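Local coordinates for protein probable TonB-dependent receptor (Pseudomonas aeruginosa, PDB 4K3F) that probably serves as the periplasmic methionine-binding lipoprotein of a transport system, holding the free amino acid between two lobes, at residues Lys35-Tyr40 with Lys50-Asn55; Leu63-Lys68 with Asn108-Gly113; Leu117-Lys122 with Met167-Thr172; Ile126-Lys129 with Thr135-Pro138; Thr157-Leu162 with Leu176-Asn181. One frame throughout, in Å; residues are numbered along the deposited sequence.

Three of the five contacts meet at the ligand: contact 1 brings Tyr40, contact 2 Asn112 and contact 3 Asn171 to the bound selenomethionine. Contact 1 lies in the lobe built on the six-stranded sheet. Contact 3 packs helix 110-122 on strand 167-170 of the five-stranded sheet, and the segments of contact 5 come before and after that strand and pack on it; contact 2 joins helix 60-70 to the start of helix 110-122. The centres of contacts 1 and 3 are about 26 Å apart, on opposite sides of the chain's centre. Contact 4 falls in the sequence between the two halves of contact 3, their centres about 12 Å apart. The pocket is thus assembled from distant parts of the chain.

Contact 1: Lys35-Tyr40 with Lys50-Asn55; sequences KEFTDY and KRLDAN. With MSE (selenomethionine), chain B.
The ring of Phe37 meets Leu52 at a slant, with neither face nor edge squarely presented: Leu52 CD1 lies 3.9 Å from Phe37 CE1, and the neighbouring Phe37 CZ is the next ring atom to touch it. A second ring in 35-40, that of Tyr40, serves the ligand instead. The selenomethionine methyl CE sits over the centre of one Tyr40 face, 3.4 Å above the plane, in a CH-pi arrangement, and at the far end Tyr40 OH comes to 3.5 Å from the ligand CA. The same hydroxyl is hydrogen-bonded to Asn173 OD1, which helps to fix the ring beneath the methyl, while Tyr174 meets Tyr40 with its ring inclined.

Between the segments themselves the contact is small and wholly apolar. Phe37 and Leu52 approach from opposite directions; in Leu52, CG is anti to the carbonyl carbon (chi1 -60°), and the extended branch carries CD1 to the aromatic ring. The other methyl, Leu52 CD2, has a looser neighbour in the aliphatic part of Lys35, whose CE is 4.3 Å away in one of its two modelled conformers. Leu52 is buried, whereas Lys35 and Phe37 retain some exposure.

Lys35 lies near the end of strand 30-36, an edge strand of the six-stranded sheet, and Leu52 comes just before strand 54-59; strand 3-9 runs between these two, and Leu52 also rests on its Thr6 and Ala8. Helix 42-48 makes the connection, closing in a Schellman motif with Lys50 at C-prime, and its Pro43 and Gln46 pack against Phe37.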
# COMPACT_ATOMS: atom_id res chain seq x y z
N LYS A 35 -6.56 6.38 -14.64
CA LYS A 35 -5.23 6.80 -15.09
C LYS A 35 -4.20 6.13 -14.22
O LYS A 35 -4.19 6.33 -12.99
CB LYS A 35 -5.14 8.33 -15.02
CG LYS A 35 -5.86 9.05 -16.17
CD LYS A 35 -7.37 8.88 -16.13
CE LYS A 35 -8.10 9.91 -16.96
NZ LYS A 35 -7.72 9.82 -18.39
N GLU A 36 -3.32 5.34 -14.82
CA GLU A 36 -2.35 4.60 -14.06
C GLU A 36 -1.09 5.40 -13.76
O GLU A 36 -0.59 6.10 -14.63
CB GLU A 36 -1.93 3.36 -14.80
CG GLU A 36 -3.10 2.43 -15.04
CD GLU A 36 -2.71 1.02 -15.48
OE1 GLU A 36 -1.53 0.62 -15.38
OE2 GLU A 36 -3.61 0.32 -15.93
N PHE A 37 -0.58 5.28 -12.54
CA PHE A 37 0.67 5.91 -12.13
C PHE A 37 1.54 4.86 -11.45
O PHE A 37 1.02 3.96 -10.80
CB PHE A 37 0.39 7.04 -11.15
CG PHE A 37 -0.25 8.23 -11.79
CD1 PHE A 37 -1.62 8.29 -11.95
CD2 PHE A 37 0.53 9.29 -12.23
CE1 PHE A 37 -2.21 9.39 -12.55
CE2 PHE A 37 -0.06 10.38 -12.82
CZ PHE A 37 -1.45 10.43 -12.97
N THR A 38 2.86 4.96 -11.56
CA THR A 38 3.69 3.95 -10.95
C THR A 38 4.23 4.33 -9.56
O THR A 38 4.86 3.51 -8.89
CB THR A 38 4.88 3.63 -11.85
OG1 THR A 38 5.66 4.81 -12.01
CG2 THR A 38 4.40 3.12 -13.18
N ASP A 39 4.01 5.58 -9.13
CA ASP A 39 4.62 6.12 -7.93
C ASP A 39 3.60 6.52 -6.86
O ASP A 39 2.39 6.51 -7.10
CB ASP A 39 5.44 7.36 -8.30
CG ASP A 39 4.56 8.56 -8.63
OD1 ASP A 39 3.73 8.46 -9.58
OD2 ASP A 39 4.67 9.56 -7.89
N TYR A 40 4.12 6.88 -5.69
CA TYR A 40 3.31 7.18 -4.54
C TYR A 40 3.10 8.68 -4.30
O TYR A 40 2.52 9.07 -3.29
CB TYR A 40 3.96 6.56 -3.32
CG TYR A 40 3.82 5.06 -3.09
CD1 TYR A 40 2.96 4.26 -3.83
CD2 TYR A 40 4.55 4.47 -2.05
CE1 TYR A 40 2.82 2.90 -3.53
CE2 TYR A 40 4.40 3.15 -1.74
CZ TYR A 40 3.54 2.34 -2.48
OH TYR A 40 3.43 0.99 -2.13
N LYS A 50 -6.24 19.53 -8.91
CA LYS A 50 -7.53 19.58 -9.58
C LYS A 50 -7.40 19.09 -11.05
O LYS A 50 -8.06 19.63 -11.96
CB LYS A 50 -8.17 21.00 -9.43
CG LYS A 50 -7.99 21.63 -8.01
CD LYS A 50 -8.62 23.01 -7.87
CE LYS A 50 -8.52 23.61 -6.47
NZ LYS A 50 -9.03 22.68 -5.39
N ARG A 51 -6.55 18.11 -11.27
CA ARG A 51 -6.37 17.53 -12.57
C ARG A 51 -7.22 16.28 -12.71
O ARG A 51 -7.66 15.94 -13.81
CB ARG A 51 -4.92 17.21 -12.86
CG ARG A 51 -4.06 18.46 -12.83
CD ARG A 51 -2.58 18.23 -13.08
NE ARG A 51 -1.81 19.45 -12.76
CZ ARG A 51 -1.64 20.49 -13.59
NH1 ARG A 51 -2.12 20.50 -14.81
NH2 ARG A 51 -0.99 21.57 -13.18
N LEU A 52 -7.36 15.55 -11.60
CA LEU A 52 -8.15 14.31 -11.58
C LEU A 52 -9.04 14.41 -10.34
O LEU A 52 -8.70 15.15 -9.39
CB LEU A 52 -7.24 13.09 -11.45
CG LEU A 52 -6.23 12.91 -12.57
CD1 LEU A 52 -5.33 11.72 -12.31
CD2 LEU A 52 -6.96 12.74 -13.88
N ASP A 53 -10.15 13.68 -10.34
CA ASP A 53 -11.12 13.80 -9.27
C ASP A 53 -10.76 13.03 -7.95
O ASP A 53 -11.10 13.48 -6.87
CB ASP A 53 -12.45 13.25 -9.72
CG ASP A 53 -13.09 14.04 -10.89
OD1 ASP A 53 -13.06 15.29 -10.91
OD2 ASP A 53 -13.65 13.36 -11.77
N ALA A 54 -10.07 11.93 -8.07
CA ALA A 54 -9.82 11.02 -6.97
C ALA A 54 -8.62 10.12 -7.26
O ALA A 54 -8.08 10.11 -8.37
CB ALA A 54 -11.05 10.15 -6.75
N ASN A 55 -8.17 9.40 -6.25
CA ASN A 55 -7.15 8.39 -6.44
C ASN A 55 -7.39 7.17 -5.56
O ASN A 55 -8.16 7.20 -4.58
CB ASN A 55 -5.71 8.96 -6.30
CG ASN A 55 -5.39 9.46 -4.90
OD1 ASN A 55 -5.54 8.73 -3.90
ND2 ASN A 55 -4.89 10.65 -4.81
N MSE B . -0.65 -0.42 -1.72
CA MSE B . 0.39 0.06 -0.76
C MSE B . 0.25 -0.79 0.49
O MSE B . -0.88 -1.03 0.94
OXT MSE B . 1.25 -1.22 1.07
CB MSE B . 0.22 1.55 -0.44
CG MSE B . 1.28 2.06 0.51
SE MSE B . 0.90 3.92 1.03
CE MSE B . 1.20 4.78 -0.63

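Contact 2: Leu63-Lys68 with Asn108-Gly113; sequences LDEFNK and NDATNG. With MSE (selenomethionine), chain B.
Beside the selenomethionine pocket, which Asn112 helps to line, helix 60-70 packs against the first turn of helix 110-122. The touch is slight: Glu65 CB meets the methyl Thr111 CG2 at 4.1 Å, and Glu65 CG lies 4.2 Å from Ala110 CB. Glu65 thus offers the aliphatic base of its chain. Its CG stands anti to the backbone N (chi1 177°), and the chain then bends at chi2, passing Ala110.

One residue further along, Asn112 turns to the ligand, its ND2 3.5 Å from the selenium SE. Asp109, the N-cap of this helix, holds Asn112 twice through a single oxygen. Asp109 OD2 takes the backbone N-H of Asn112 from above the carboxylate plane at 3.1 Å, and accepts from Asn112 ND2 at 2.9 Å on its syn side, with a bent N-H...O angle of 142°. Asn112 OD1 is hydrogen-bonded to His59 NE2.

With both ends of its amide engaged, Asn112 has its rotation largely fixed, and Asp109 acts as a second-shell residue that positions it. The cap's negative charge probably also interacts favourably with the positive end of the helix dipole, while between 63-68 and 108-113 the contact is aliphatic.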
# COMPACT_ATOMS: atom_id res chain seq x y z
N LEU A 63 -1.66 8.96 3.72
CA LEU A 63 -2.41 10.14 3.33
C LEU A 63 -2.21 11.23 4.36
O LEU A 63 -2.01 12.40 4.03
CB LEU A 63 -3.90 9.81 3.17
CG LEU A 63 -4.75 11.02 2.90
CD1 LEU A 63 -4.39 11.73 1.61
CD2 LEU A 63 -6.24 10.65 2.95
N ASP A 64 -2.38 10.87 5.63
CA ASP A 64 -2.31 11.89 6.68
C ASP A 64 -0.93 12.58 6.69
O ASP A 64 -0.79 13.84 6.82
CB ASP A 64 -2.58 11.26 8.06
CG ASP A 64 -4.02 10.77 8.24
OD1 ASP A 64 -4.90 11.15 7.47
OD2 ASP A 64 -4.25 9.98 9.21
N GLU A 65 0.13 11.75 6.59
CA GLU A 65 1.48 12.26 6.51
C GLU A 65 1.72 13.06 5.25
O GLU A 65 2.39 14.11 5.29
CB GLU A 65 2.46 11.09 6.60
CG GLU A 65 3.93 11.46 6.47
CD GLU A 65 4.42 12.48 7.49
OE1 GLU A 65 3.84 12.63 8.59
OE2 GLU A 65 5.47 13.09 7.19
N PHE A 66 1.13 12.60 4.12
CA PHE A 66 1.26 13.35 2.87
C PHE A 66 0.61 14.73 2.99
O PHE A 66 1.21 15.75 2.64
CB PHE A 66 0.73 12.50 1.70
CG PHE A 66 1.17 13.00 0.35
CD1 PHE A 66 0.54 14.09 -0.23
CD2 PHE A 66 2.18 12.37 -0.33
CE1 PHE A 66 0.96 14.55 -1.46
CE2 PHE A 66 2.57 12.80 -1.58
CZ PHE A 66 1.97 13.91 -2.12
N ASN A 67 -0.61 14.81 3.50
CA ASN A 67 -1.23 16.11 3.70
C ASN A 67 -0.45 17.02 4.64
O ASN A 67 -0.36 18.24 4.42
CB ASN A 67 -2.63 15.93 4.29
CG ASN A 67 -3.68 15.51 3.25
OD1 ASN A 67 -3.67 15.91 2.08
ND2 ASN A 67 -4.64 14.78 3.72
N LYS A 68 0.10 16.43 5.70
CA LYS A 68 0.95 17.19 6.61
C LYS A 68 2.18 17.75 5.86
O LYS A 68 2.45 18.95 5.93
CB LYS A 68 1.38 16.33 7.78
CG LYS A 68 2.31 17.03 8.75
CD LYS A 68 2.75 16.08 9.86
CE LYS A 68 3.63 16.79 10.88
NZ LYS A 68 4.91 17.23 10.27
N ASN A 108 11.60 4.29 2.48
CA ASN A 108 12.17 5.50 3.13
C ASN A 108 11.14 6.59 3.43
O ASN A 108 11.50 7.65 3.93
CB ASN A 108 13.36 6.07 2.34
CG ASN A 108 12.97 6.64 0.99
OD1 ASN A 108 11.82 6.63 0.57
ND2 ASN A 108 13.94 7.25 0.34
N ASP A 109 9.86 6.32 3.20
CA ASP A 109 8.82 7.26 3.62
C ASP A 109 8.37 6.92 5.07
O ASP A 109 8.51 5.80 5.55
CB ASP A 109 7.60 7.25 2.68
CG ASP A 109 6.92 5.94 2.65
OD1 ASP A 109 7.44 5.00 2.02
OD2 ASP A 109 5.86 5.83 3.27
N ALA A 110 7.88 7.92 5.78
CA ALA A 110 7.69 7.76 7.21
C ALA A 110 6.77 6.58 7.60
O ALA A 110 7.08 5.80 8.52
CB ALA A 110 7.16 9.06 7.83
N THR A 111 5.62 6.46 6.93
CA THR A 111 4.66 5.44 7.33
C THR A 111 4.98 4.03 6.84
O THR A 111 4.82 3.09 7.58
CB THR A 111 3.20 5.81 7.00
OG1 THR A 111 2.99 5.91 5.58
CG2 THR A 111 2.86 7.13 7.65
N ASN A 112 5.45 3.89 5.62
CA ASN A 112 5.83 2.56 5.16
C ASN A 112 7.17 2.07 5.76
O ASN A 112 7.34 0.85 5.97
CB ASN A 112 5.75 2.45 3.65
CG ASN A 112 4.35 2.58 3.16
OD1 ASN A 112 3.50 1.70 3.37
ND2 ASN A 112 4.11 3.64 2.46
N GLY A 113 8.07 3.01 6.06
CA GLY A 113 9.29 2.69 6.82
C GLY A 113 8.92 2.21 8.22
O GLY A 113 9.38 1.17 8.67
N MSE B . -0.65 -0.42 -1.72
CA MSE B . 0.39 0.06 -0.76
C MSE B . 0.25 -0.79 0.49
O MSE B . -0.88 -1.03 0.94
OXT MSE B . 1.25 -1.22 1.07
CB MSE B . 0.22 1.55 -0.44
CG MSE B . 1.28 2.06 0.51
SE MSE B . 0.90 3.92 1.03
CE MSE B . 1.20 4.78 -0.63

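Contact 3: Leu117-Lys122 with Met167-Thr172; sequences LLLLDK and MALINT. With MSE (selenomethionine), chain B.
Leu169 projects from its strand as a knob toward helix 110-122, and its methyl CD2 settles between two successive helix residues. On one side Leu119 CD2 lies 4.0 Å away; on the other, Leu120 CG closes to 3.9 Å from that same Leu169 CD2. Both helix leucines cross Leu169 at a slant, so the branches overlap. Leu169 CD1 lies against Leu120 CD2, widening the contact.

The two leucines reach the knob differently: Leu119 has CG anti to the backbone N (chi1 178°), whereas Leu120 has it anti to the carbonyl carbon (chi1 -65°). Leu120 leaves the helix obliquely, yet its branch swings in far enough to bridge two strand residues. Its CD2 meets the methyl CE of Met167, modelled as selenomethionine, at 3.8 Å, the two side chains running antiparallel where they pass.

This is helix-on-sheet packing within the lobe of the five-stranded sheet, where strand 167-170 runs between 103-107 and 86-88. The axes of helix segment 117-122 and strand 167-170 approach to 10.3 Å, at 121° between their directions. All four side chains are buried. Further along the same segment, Asn171 enters the ligand pocket: Asn171 ND2 donates a nearly straight bond to the selenomethionine carboxylate OXT at 2.9 Å.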
# COMPACT_ATOMS: atom_id res chain seq x y z
N LEU A 117 9.49 -1.49 9.99
CA LEU A 117 10.19 -1.72 11.25
C LEU A 117 9.29 -2.50 12.23
O LEU A 117 9.77 -3.36 12.99
CB LEU A 117 10.64 -0.41 11.87
CG LEU A 117 11.77 0.29 11.13
CD1 LEU A 117 11.97 1.71 11.66
CD2 LEU A 117 13.06 -0.51 11.28
N LEU A 118 8.00 -2.18 12.24
CA LEU A 118 7.06 -2.92 13.10
C LEU A 118 6.95 -4.39 12.73
O LEU A 118 6.83 -5.24 13.62
CB LEU A 118 5.68 -2.25 13.09
CG LEU A 118 5.62 -0.91 13.84
CD1 LEU A 118 4.24 -0.30 13.68
CD2 LEU A 118 5.94 -1.05 15.30
N LEU A 119 7.00 -4.71 11.44
CA LEU A 119 7.01 -6.11 10.99
C LEU A 119 8.31 -6.77 11.47
O LEU A 119 8.29 -7.91 11.95
CB LEU A 119 6.88 -6.22 9.46
CG LEU A 119 6.92 -7.66 8.94
CD1 LEU A 119 5.84 -8.54 9.60
CD2 LEU A 119 6.85 -7.71 7.41
N LEU A 120 9.45 -6.09 11.34
CA LEU A 120 10.72 -6.66 11.84
C LEU A 120 10.62 -6.92 13.35
O LEU A 120 11.15 -7.93 13.88
CB LEU A 120 11.92 -5.75 11.54
CG LEU A 120 12.22 -5.58 10.06
CD1 LEU A 120 13.32 -4.54 9.82
CD2 LEU A 120 12.61 -6.90 9.45
N ASP A 121 9.95 -6.01 14.07
CA ASP A 121 9.75 -6.19 15.51
C ASP A 121 8.84 -7.42 15.77
O ASP A 121 9.14 -8.29 16.60
CB ASP A 121 9.25 -4.88 16.13
CG ASP A 121 8.87 -5.02 17.62
OD1 ASP A 121 7.81 -5.62 17.94
OD2 ASP A 121 9.60 -4.47 18.46
N LYS A 122 7.73 -7.50 15.04
CA LYS A 122 6.80 -8.61 15.22
C LYS A 122 7.49 -9.93 14.97
O LYS A 122 7.27 -10.89 15.70
CB LYS A 122 5.61 -8.49 14.26
CG LYS A 122 4.44 -9.35 14.69
CD LYS A 122 3.37 -9.41 13.63
CE LYS A 122 2.10 -10.01 14.22
NZ LYS A 122 0.94 -9.75 13.34
N MSE A 167 17.66 -8.92 2.59
CA MSE A 167 16.19 -8.98 2.72
C MSE A 167 15.63 -7.60 2.37
O MSE A 167 16.27 -6.57 2.68
CB MSE A 167 15.80 -9.40 4.14
CG MSE A 167 14.32 -9.72 4.31
SE MSE A 167 13.98 -10.76 5.93
CE MSE A 167 14.44 -9.36 7.21
N ALA A 168 14.43 -7.61 1.81
CA ALA A 168 13.69 -6.40 1.49
C ALA A 168 12.24 -6.53 1.91
O ALA A 168 11.60 -7.54 1.70
CB ALA A 168 13.79 -6.06 0.02
N LEU A 169 11.74 -5.47 2.54
CA LEU A 169 10.33 -5.42 2.94
C LEU A 169 9.63 -4.54 1.92
O LEU A 169 9.87 -3.34 1.87
CB LEU A 169 10.17 -4.90 4.38
CG LEU A 169 10.37 -5.97 5.48
CD1 LEU A 169 11.78 -6.54 5.48
CD2 LEU A 169 10.01 -5.39 6.84
N ILE A 170 8.79 -5.16 1.11
CA ILE A 170 8.31 -4.56 -0.14
C ILE A 170 6.80 -4.46 -0.11
O ILE A 170 6.13 -5.44 0.18
CB ILE A 170 8.70 -5.42 -1.33
CG1 ILE A 170 10.23 -5.58 -1.33
CG2 ILE A 170 8.20 -4.78 -2.61
CD1 ILE A 170 10.75 -6.44 -2.43
N ASN A 171 6.29 -3.25 -0.36
CA ASN A 171 4.86 -3.03 -0.45
C ASN A 171 4.28 -3.99 -1.47
O ASN A 171 4.82 -4.20 -2.58
CB ASN A 171 4.54 -1.60 -0.87
CG ASN A 171 4.95 -0.59 0.17
OD1 ASN A 171 6.10 -0.09 0.18
ND2 ASN A 171 4.05 -0.31 1.09
N THR A 172 3.12 -4.54 -1.12
CA THR A 172 2.56 -5.64 -1.94
C THR A 172 2.23 -5.22 -3.39
O THR A 172 2.40 -5.99 -4.34
CB THR A 172 1.35 -6.21 -1.20
OG1 THR A 172 1.83 -6.82 -0.01
CG2 THR A 172 0.60 -7.23 -2.06
N MSE B . -0.65 -0.42 -1.72
CA MSE B . 0.39 0.06 -0.76
C MSE B . 0.25 -0.79 0.49
O MSE B . -0.88 -1.03 0.94
OXT MSE B . 1.25 -1.22 1.07
CB MSE B . 0.22 1.55 -0.44
CG MSE B . 1.28 2.06 0.51
SE MSE B . 0.90 3.92 1.03
CE MSE B . 1.20 4.78 -0.63

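Contact 4: Ile126-Lys129 with Thr135-Pro138; sequences IKLK and TATP
Leu128 and Ala136 point their CB atoms at each other, and the isobutyl branch of Leu128 spans most of the gap between the backbones. Its CD1 ends 4.2 Å from Ala136 CB, an ordinary apolar contact between methyl groups. The closest CA pair, Leu128 CA and Ala136 CA, is 8.0 Å apart, leaving the longer side chain to make the connection.

The second branch heads elsewhere: Leu128 CD2 comes to 4.4 Å from the carbonyl oxygen Thr137 O, a loose approach to the backbone. With CG anti to the carbonyl carbon (chi1 -65°), the fork of Leu128 is set toward the loop, and chi2 (169°) then directs CD1 to Ala136. The CB of Thr137 points away, and its backbone N is hydrogen-bonded to Asp140 OD2.

Both Leu128 and Ala136 are buried. Leu118 of helix 110-122 and Ile141 also touch Leu128, and the backbone N of Leu128 is held by Asp121 OD2. Lys129 forms a salt bridge with Asp140, tying the start of the excursion to its end. The arrangement is that of a two-stranded antiparallel hairpin, strands 127-128 and 141-143, whose long connecting loop folds back so that an alanine covers a strand leucine beside the helix.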
# COMPACT_ATOMS: atom_id res chain seq x y z
N ILE A 126 14.45 -7.46 15.23
CA ILE A 126 14.90 -6.39 16.10
C ILE A 126 13.83 -6.19 17.13
O ILE A 126 12.76 -6.81 17.07
CB ILE A 126 15.07 -5.05 15.36
CG1 ILE A 126 13.70 -4.58 14.87
CG2 ILE A 126 16.11 -5.16 14.23
CD1 ILE A 126 13.71 -3.40 13.93
N LYS A 127 14.08 -5.29 18.08
CA LYS A 127 13.05 -4.85 18.99
C LYS A 127 13.01 -3.31 18.96
O LYS A 127 14.05 -2.65 18.91
CB LYS A 127 13.28 -5.39 20.40
CG LYS A 127 12.11 -5.07 21.32
CD LYS A 127 12.13 -5.90 22.59
CE LYS A 127 10.71 -6.26 22.97
NZ LYS A 127 9.89 -5.05 23.18
N LEU A 128 11.79 -2.77 18.89
CA LEU A 128 11.56 -1.34 18.98
C LEU A 128 11.17 -0.92 20.41
O LEU A 128 10.65 -1.73 21.18
CB LEU A 128 10.43 -0.94 18.04
CG LEU A 128 10.69 -1.11 16.52
CD1 LEU A 128 9.38 -0.93 15.78
CD2 LEU A 128 11.73 -0.11 16.03
N LYS A 129 11.45 0.34 20.76
CA LYS A 129 11.10 0.88 22.08
C LYS A 129 9.62 0.67 22.40
O LYS A 129 8.79 0.63 21.50
CB LYS A 129 11.46 2.36 22.19
CG LYS A 129 10.64 3.28 21.28
CD LYS A 129 11.19 4.70 21.26
CE LYS A 129 10.19 5.68 20.64
NZ LYS A 129 10.78 7.04 20.40
N THR A 135 4.98 5.40 13.11
CA THR A 135 6.02 6.11 12.36
C THR A 135 7.38 5.96 13.06
O THR A 135 8.21 6.88 13.02
CB THR A 135 5.67 7.58 12.10
OG1 THR A 135 5.10 8.15 13.29
CG2 THR A 135 4.61 7.68 11.02
N ALA A 136 7.62 4.82 13.70
CA ALA A 136 8.92 4.51 14.23
C ALA A 136 10.00 4.65 13.18
O ALA A 136 9.75 4.45 11.98
CB ALA A 136 8.94 3.11 14.83
N THR A 137 11.21 4.99 13.64
CA THR A 137 12.39 5.07 12.79
C THR A 137 13.48 4.16 13.35
O THR A 137 13.36 3.68 14.47
CB THR A 137 12.95 6.50 12.75
OG1 THR A 137 13.50 6.85 14.03
CG2 THR A 137 11.84 7.49 12.35
N PRO A 138 14.55 3.93 12.58
CA PRO A 138 15.67 3.12 13.10
C PRO A 138 16.27 3.58 14.40
O PRO A 138 16.83 2.74 15.14
CB PRO A 138 16.68 3.17 11.96
CG PRO A 138 15.83 3.27 10.73
CD PRO A 138 14.76 4.24 11.15

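Contact 5: Thr157-Leu162 with Leu176-Asn181; sequences TLPRVL and LEAKLN
A Schellman turn at the end of helix 172-177 forms one side of this surface contact, and the short, weakly bonded helix around 158-161 forms the other. Pro159 CB meets Ala178 CB at 3.7 Å, the closest approach between the segments. The proline presents the CB corner of its ring to the alanine methyl, and the backbones draw together here, with Pro159 CA and Ala178 CA 6.5 Å apart.

A second pair stands alongside. Leu162 and Leu180 reach toward each other tip to tip, with Leu162 CD2 4.1 Å from Leu180 CD2 and almost as near to Leu180 CD1, so that one methyl faces the fork of the other leucine. Leu162 gets there with CG anti to its own backbone N (chi1 179°).

Lys179 has positive phi (66°), and this reversal lets Ala178 and Leu180, on either side of it in sequence, both face the neighbouring helix. The two segments bracket strand 167-170 in the chain, one preceding it and the other following, and both pack on it: Pro159 and Leu180 touch Ile170, and Leu162 touches Ala168. Tyr88 of strand 86-88 lies against both leucines. Beyond the turn, Asn181 caps the next helix, its OD1 accepting from Lys184 N.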
# COMPACT_ATOMS: atom_id res chain seq x y z
N THR A 157 11.43 1.19 -5.76
CA THR A 157 12.74 0.70 -6.18
C THR A 157 13.15 -0.61 -5.51
O THR A 157 14.14 -1.21 -5.88
CB THR A 157 13.86 1.72 -5.93
OG1 THR A 157 14.19 1.79 -4.55
CG2 THR A 157 13.54 3.11 -6.49
N LEU A 158 12.41 -1.03 -4.49
CA LEU A 158 12.84 -2.16 -3.72
C LEU A 158 12.88 -3.50 -4.50
O LEU A 158 13.81 -4.30 -4.28
CB LEU A 158 12.04 -2.28 -2.41
CG LEU A 158 12.05 -1.06 -1.47
CD1 LEU A 158 11.57 -1.48 -0.06
CD2 LEU A 158 13.39 -0.38 -1.37
N PRO A 159 11.94 -3.75 -5.41
CA PRO A 159 12.06 -5.05 -6.14
C PRO A 159 13.33 -5.15 -6.96
O PRO A 159 13.90 -6.23 -7.08
CB PRO A 159 10.83 -5.05 -7.06
CG PRO A 159 9.82 -4.23 -6.29
CD PRO A 159 10.61 -3.14 -5.63
N ARG A 160 13.80 -4.01 -7.46
CA ARG A 160 15.00 -3.96 -8.28
C ARG A 160 16.27 -4.15 -7.47
O ARG A 160 17.32 -4.49 -8.06
CB ARG A 160 15.10 -2.64 -9.06
CG ARG A 160 14.33 -2.66 -10.38
CD ARG A 160 14.68 -1.47 -11.27
NE ARG A 160 14.63 -0.20 -10.54
CZ ARG A 160 13.59 0.64 -10.50
NH1 ARG A 160 12.47 0.40 -11.17
NH2 ARG A 160 13.68 1.75 -9.78
N VAL A 161 16.21 -3.90 -6.16
CA VAL A 161 17.42 -4.11 -5.34
C VAL A 161 17.37 -5.41 -4.57
O VAL A 161 18.33 -5.73 -3.88
CB VAL A 161 17.78 -2.96 -4.36
CG1 VAL A 161 17.95 -1.64 -5.11
CG2 VAL A 161 16.80 -2.84 -3.23
N LEU A 162 16.30 -6.17 -4.73
CA LEU A 162 16.13 -7.40 -3.95
C LEU A 162 17.34 -8.34 -4.05
O LEU A 162 17.78 -8.86 -3.03
CB LEU A 162 14.83 -8.09 -4.34
CG LEU A 162 14.49 -9.42 -3.66
CD1 LEU A 162 14.26 -9.23 -2.18
CD2 LEU A 162 13.27 -10.03 -4.31
N LEU A 176 3.72 -7.62 -6.21
CA LEU A 176 2.87 -8.31 -7.18
C LEU A 176 3.29 -7.91 -8.58
O LEU A 176 3.32 -8.73 -9.45
CB LEU A 176 1.41 -7.98 -6.93
CG LEU A 176 0.76 -8.56 -5.67
CD1 LEU A 176 -0.65 -8.02 -5.50
CD2 LEU A 176 0.76 -10.07 -5.71
N GLU A 177 3.62 -6.64 -8.84
CA GLU A 177 4.10 -6.29 -10.21
C GLU A 177 5.42 -6.96 -10.56
O GLU A 177 5.71 -7.24 -11.73
CB GLU A 177 4.27 -4.79 -10.38
CG GLU A 177 2.98 -4.02 -10.41
CD GLU A 177 3.24 -2.60 -10.87
OE1 GLU A 177 3.40 -2.41 -12.09
OE2 GLU A 177 3.35 -1.70 -10.01
N ALA A 178 6.22 -7.22 -9.54
CA ALA A 178 7.49 -7.90 -9.69
C ALA A 178 7.37 -9.45 -9.74
O ALA A 178 8.38 -10.13 -9.75
CB ALA A 178 8.43 -7.50 -8.55
N LYS A 179 6.13 -9.96 -9.70
CA LYS A 179 5.83 -11.41 -9.67
C LYS A 179 6.29 -12.10 -8.40
O LYS A 179 6.51 -13.30 -8.41
CB LYS A 179 6.39 -12.14 -10.91
CG LYS A 179 6.01 -11.51 -12.24
CD LYS A 179 4.51 -11.25 -12.31
CE LYS A 179 4.06 -10.95 -13.73
NZ LYS A 179 4.09 -12.18 -14.59
N LEU A 180 6.37 -11.37 -7.29
CA LEU A 180 6.60 -12.02 -6.00
C LEU A 180 5.26 -12.50 -5.49
O LEU A 180 4.21 -11.93 -5.81
CB LEU A 180 7.31 -11.08 -5.02
CG LEU A 180 8.66 -10.54 -5.49
CD1 LEU A 180 9.17 -9.39 -4.62
CD2 LEU A 180 9.69 -11.66 -5.51
N ASN A 181 5.28 -13.60 -4.75
CA ASN A 181 4.06 -14.17 -4.19
C ASN A 181 4.17 -14.05 -2.68
O ASN A 181 4.90 -14.80 -2.07
CB ASN A 181 3.90 -15.66 -4.59
CG ASN A 181 2.58 -16.25 -4.11
OD1 ASN A 181 2.10 -15.95 -3.00
ND2 ASN A 181 1.97 -17.07 -4.95